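Local coordinates for nudix hydrolase domain-containing protein (Thermotoga maritima, PDB 3E57), which is a putative Nudix hydrolase of undetermined substrate, probably cleaving nucleoside diphosphates linked to another moiety, at residues L101-A113 against F119-V131. Numbering follows the deposited sequence.
Sequences LGIGGHVREGDGA and FLKGLEREVNEEV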
loop_
_atom_site.group_PDB
_atom_site.type_symbol
_atom_site.label_atom_id
_atom_site.label_comp_id
_atom_site.label_asym_id
_atom_site.label_seq_id
_atom_site.Cartn_x
_atom_site.Cartn_y
_atom_site.Cartn_z
ATOM N N LEU B 101 8.367 13.137 4.629
ATOM C CA LEU B 101 7.141 13.381 5.362
ATOM C C LEU B 101 7.095 12.294 6.421
ATOM O O LEU B 101 6.910 11.101 6.102
ATOM C CB LEU B 101 5.918 13.234 4.462
ATOM C CG LEU B 101 4.568 13.421 5.147
ATOM C CD1 LEU B 101 4.376 14.905 5.503
ATOM C CD2 LEU B 101 3.403 12.908 4.321
ATOM N N GLY B 102 7.288 12.690 7.662
ATOM C CA GLY B 102 7.273 11.748 8.754
ATOM C C GLY B 102 8.610 11.701 9.445
ATOM O O GLY B 102 9.654 11.668 8.791
ATOM N N ILE B 103 8.567 11.705 10.773
ATOM C CA ILE B 103 9.762 11.610 11.600
ATOM C C ILE B 103 9.699 10.285 12.346
ATOM O O ILE B 103 8.754 10.024 13.091
ATOM C CB ILE B 103 9.826 12.766 12.598
ATOM C CG1 ILE B 103 9.797 14.104 11.859
ATOM C CG2 ILE B 103 11.086 12.673 13.454
ATOM C CD1 ILE B 103 9.382 15.244 12.736
ATOM N N GLY B 104 10.676 9.426 12.092
ATOM C CA GLY B 104 10.703 8.111 12.689
ATOM C C GLY B 104 11.974 7.828 13.447
ATOM O O GLY B 104 12.996 8.480 13.240
ATOM N N GLY B 105 11.902 6.849 14.338
ATOM C CA GLY B 105 13.092 6.339 14.998
ATOM C C GLY B 105 12.809 5.016 15.660
ATOM O O GLY B 105 11.670 4.587 15.720
ATOM N N HIS B 106 13.850 4.383 16.182
ATOM C CA HIS B 106 13.710 3.100 16.861
ATOM C C HIS B 106 13.223 3.287 18.291
ATOM O O HIS B 106 13.419 4.348 18.889
ATOM C CB HIS B 106 15.041 2.355 16.841
ATOM C CG HIS B 106 15.449 1.908 15.474
ATOM N ND1 HIS B 106 16.096 2.739 14.583
ATOM C CD2 HIS B 106 15.285 0.724 14.837
ATOM C CE1 HIS B 106 16.323 2.082 13.460
ATOM N NE2 HIS B 106 15.844 0.856 13.588
ATOM N N VAL B 107 12.571 2.263 18.831
ATOM C CA VAL B 107 12.231 2.251 20.248
ATOM C C VAL B 107 13.363 1.523 20.969
ATOM O O VAL B 107 13.739 0.424 20.576
ATOM C CB VAL B 107 10.876 1.560 20.499
ATOM C CG1 VAL B 107 10.590 1.447 21.996
ATOM C CG2 VAL B 107 9.757 2.323 19.776
ATOM N N ARG B 108 13.907 2.156 22.006
ATOM C CA ARG B 108 15.058 1.615 22.732
ATOM C C ARG B 108 14.602 0.905 23.992
ATOM O O ARG B 108 13.623 1.298 24.624
ATOM C CB ARG B 108 16.022 2.730 23.120
ATOM C CG ARG B 108 16.599 3.506 21.949
ATOM C CD ARG B 108 17.316 4.746 22.447
ATOM N NE ARG B 108 17.767 5.613 21.361
ATOM C CZ ARG B 108 18.098 6.898 21.504
ATOM N NH1 ARG B 108 18.025 7.501 22.689
ATOM N NH2 ARG B 108 18.493 7.596 20.444
ATOM N N GLU B 109 15.339 -0.133 24.367
ATOM C CA GLU B 109 15.040 -0.916 25.576
ATOM C C GLU B 109 14.903 -0.073 26.846
ATOM O O GLU B 109 14.101 -0.401 27.730
ATOM C CB GLU B 109 16.118 -1.980 25.782
ATOM C CG GLU B 109 15.740 -3.037 26.803
ATOM C CD GLU B 109 16.701 -4.203 26.808
ATOM O OE1 GLU B 109 17.860 -4.025 26.376
ATOM O OE2 GLU B 109 16.288 -5.298 27.247
ATOM N N GLY B 110 15.685 1.001 26.930
ATOM C CA GLY B 110 15.652 1.907 28.068
ATOM C C GLY B 110 14.513 2.907 28.072
ATOM O O GLY B 110 14.407 3.712 28.992
ATOM N N ASP B 111 13.660 2.875 27.048
ATOM C CA ASP B 111 12.516 3.781 26.991
ATOM C C ASP B 111 11.402 3.356 27.935
ATOM O O ASP B 111 10.613 4.198 28.363
ATOM C CB ASP B 111 11.961 3.878 25.566
ATOM C CG ASP B 111 12.895 4.600 24.618
ATOM O OD1 ASP B 111 13.602 5.537 25.051
ATOM O OD2 ASP B 111 12.899 4.239 23.421
ATOM N N GLY B 112 11.318 2.063 28.245
ATOM C CA GLY B 112 10.314 1.585 29.191
ATOM C C GLY B 112 10.465 0.146 29.651
ATOM O O GLY B 112 11.258 -0.625 29.098
ATOM N N ALA B 113 9.683 -0.200 30.673
ATOM C CA ALA B 113 9.753 -1.506 31.341
ATOM C C ALA B 113 9.069 -2.623 30.548
ATOM O O ALA B 113 9.311 -3.813 30.801
ATOM C CB ALA B 113 9.137 -1.408 32.733
ATOM N N PHE B 119 7.460 1.817 23.795
ATOM C CA PHE B 119 6.928 2.363 22.543
ATOM C C PHE B 119 6.417 3.780 22.756
ATOM O O PHE B 119 6.825 4.706 22.055
ATOM C CB PHE B 119 5.804 1.488 21.986
ATOM C CG PHE B 119 5.209 2.017 20.698
ATOM C CD1 PHE B 119 5.716 1.622 19.469
ATOM C CD2 PHE B 119 4.159 2.926 20.728
ATOM C CE1 PHE B 119 5.179 2.119 18.286
ATOM C CE2 PHE B 119 3.619 3.436 19.554
ATOM C CZ PHE B 119 4.129 3.021 18.325
ATOM N N LEU B 120 5.543 3.946 23.745
ATOM C CA LEU B 120 4.904 5.232 23.979
ATOM C C LEU B 120 5.907 6.333 24.339
ATOM O O LEU B 120 5.826 7.439 23.806
ATOM C CB LEU B 120 3.797 5.099 25.032
ATOM C CG LEU B 120 2.600 4.253 24.563
ATOM C CD1 LEU B 120 1.591 4.046 25.682
ATOM C CD2 LEU B 120 1.927 4.877 23.353
ATOM N N LYS B 121 6.869 6.032 25.205
ATOM C CA LYS B 121 7.907 7.018 25.548
ATOM C C LYS B 121 8.891 7.226 24.394
ATOM O O LYS B 121 9.264 8.363 24.093
ATOM C CB LYS B 121 8.636 6.649 26.844
ATOM C CG LYS B 121 7.886 7.127 28.081
ATOM C CD LYS B 121 8.707 6.991 29.348
ATOM C CE LYS B 121 7.835 7.096 30.605
ATOM N NZ LYS B 121 6.681 6.140 30.599
ATOM N N GLY B 122 9.284 6.135 23.740
ATOM C CA GLY B 122 10.159 6.205 22.567
ATOM C C GLY B 122 9.562 7.008 21.420
ATOM O O GLY B 122 10.270 7.751 20.743
ATOM N N LEU B 123 8.256 6.855 21.216
ATOM C CA LEU B 123 7.494 7.680 20.268
ATOM C C LEU B 123 7.685 9.176 20.553
ATOM O O LEU B 123 8.031 9.944 19.655
ATOM C CB LEU B 123 6.010 7.297 20.340
ATOM C CG LEU B 123 4.930 8.130 19.638
ATOM C CD1 LEU B 123 5.088 8.063 18.152
ATOM C CD2 LEU B 123 3.530 7.656 20.066
ATOM N N GLU B 124 7.469 9.576 21.807
ATOM C CA GLU B 124 7.670 10.962 22.240
ATOM C C GLU B 124 9.140 11.397 22.084
ATOM O O GLU B 124 9.429 12.444 21.502
ATOM C CB GLU B 124 7.215 11.123 23.702
ATOM C CG GLU B 124 7.316 12.544 24.250
ATOM C CD GLU B 124 7.093 12.633 25.758
ATOM O OE1 GLU B 124 6.796 11.596 26.401
ATOM O OE2 GLU B 124 7.222 13.757 26.302
ATOM N N ARG B 125 10.057 10.584 22.605
ATOM C CA ARG B 125 11.491 10.875 22.533
ATOM C C ARG B 125 11.969 11.055 21.092
ATOM O O ARG B 125 12.582 12.071 20.749
ATOM C CB ARG B 125 12.285 9.744 23.193
ATOM C CG ARG B 125 13.803 9.872 23.043
ATOM C CD ARG B 125 14.536 8.643 23.553
ATOM N NE ARG B 125 14.072 7.412 22.919
ATOM C CZ ARG B 125 14.362 7.041 21.672
ATOM N NH1 ARG B 125 15.107 7.800 20.885
ATOM N NH2 ARG B 125 13.894 5.900 21.202
ATOM N N GLU B 126 11.688 10.043 20.273
ATOM C CA GLU B 126 11.986 10.022 18.839
ATOM C C GLU B 126 11.679 11.365 18.168
ATOM O O GLU B 126 12.532 11.937 17.488
ATOM C CB GLU B 126 11.157 8.895 18.204
ATOM C CG GLU B 126 11.300 8.673 16.717
ATOM C CD GLU B 126 10.326 9.479 15.885
ATOM O OE1 GLU B 126 9.110 9.147 15.850
ATOM O OE2 GLU B 126 10.795 10.443 15.250
ATOM N N VAL B 127 10.458 11.857 18.373
ATOM C CA VAL B 127 10.017 13.131 17.805
ATOM C C VAL B 127 10.786 14.315 18.407
ATOM O O VAL B 127 11.264 15.178 17.677
ATOM C CB VAL B 127 8.490 13.327 17.994
ATOM C CG1 VAL B 127 8.058 14.753 17.630
ATOM C CG2 VAL B 127 7.721 12.301 17.159
ATOM N N ASN B 128 10.922 14.337 19.732
ATOM C CA ASN B 128 11.594 15.455 20.424
ATOM C C ASN B 128 13.091 15.592 20.124
ATOM O O ASN B 128 13.637 16.690 20.209
ATOM C CB ASN B 128 11.345 15.379 21.936
ATOM C CG ASN B 128 9.904 15.726 22.315
ATOM O OD1 ASN B 128 9.160 16.329 21.532
ATOM N ND2 ASN B 128 9.509 15.356 23.527
ATOM N N GLU B 129 13.750 14.492 19.765
ATOM C CA GLU B 129 15.147 14.551 19.305
ATOM C C GLU B 129 15.301 15.312 17.991
ATOM O O GLU B 129 16.352 15.899 17.736
ATOM C CB GLU B 129 15.735 13.146 19.112
ATOM C CG GLU B 129 16.118 12.429 20.402
ATOM C CD GLU B 129 16.568 10.991 20.171
ATOM O OE1 GLU B 129 16.530 10.505 19.018
ATOM O OE2 GLU B 129 16.952 10.330 21.149
ATOM N N GLU B 130 14.266 15.290 17.151
ATOM C CA GLU B 130 14.368 15.864 15.807
ATOM C C GLU B 130 13.783 17.263 15.719
ATOM O O GLU B 130 14.300 18.106 14.993
ATOM C CB GLU B 130 13.658 14.976 14.784
ATOM C CG GLU B 130 14.054 13.508 14.832
ATOM C CD GLU B 130 15.002 13.100 13.716
ATOM O OE1 GLU B 130 14.553 12.380 12.796
ATOM O OE2 GLU B 130 16.191 13.493 13.758
ATOM N N VAL B 131 12.694 17.515 16.434
ATOM C CA VAL B 131 11.983 18.773 16.271
ATOM C C VAL B 131 11.483 19.329 17.589
ATOM O O VAL B 131 11.194 18.573 18.517
ATOM C CB VAL B 131 10.775 18.598 15.332
ATOM C CG1 VAL B 131 11.243 18.194 13.926
ATOM C CG2 VAL B 131 9.807 17.573 15.898
HETATM O O HOH W 1 9.180 4.245 30.652
#
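Arg125 and Asp111 meet side-on, with two nitrogens of the guanidinium spread over both carboxylate oxygens. Arg125 NE lies 2.9 Å from Asp111 OD1, Arg125 NH2 lies 2.9 Å from Asp111 OD2, and the two planes are nearly coplanar, 14° apart. The bend of the arginine chain at chi3 (55°) turns this edge toward the loop, where NH2 also donates to the carbonyl O of His106 at 2.8 Å, in the carbonyl plane. Asp111 OD2 has a second donor, the backbone N of Arg108, approaching from above the carboxylate plane; one carboxylate thus ties the 108-111 turn to the helix.

Packing is tight beneath this pair. Gly122, without a side chain, brings its CA to 5.0 Å from that of Val107 and to 3.5 Å from Asp111 OD2. Val107 CG1 rests near the backbone of Phe119, whose ring continues inward to Phe44 and Leu45 of helix 41-51. Farther along, Glu126 CG packs against Gly105, while Ile103 CD1 and Val131 CG1 meet tip to tip at 3.7 Å.

The outer side is looser, although Arg108 and Arg125, both partly exposed, stack their guanidinium groups closely, planes 16° apart. The exposed Glu129 probably offsets the paired charges: its OE2 accepts a fairly straight bond from Arg125 NH1 but only a weak one from Arg108 NH2. At the other end, a water donates to Asp111 O and accepts a weak bond from exposed Lys121 NZ.

Sequence and topology together identify a Nudix box: Glu117, Arg125-Glu126 and Glu129-Glu130 match E-x7-R-E-x2-E-E, while Asp111 stands where the consensus begins with glycine. The glycine-rich strand and loop leading into helix 115-130 form the loop-helix-loop that in relatives binds catalytic divalent metal through its glutamates.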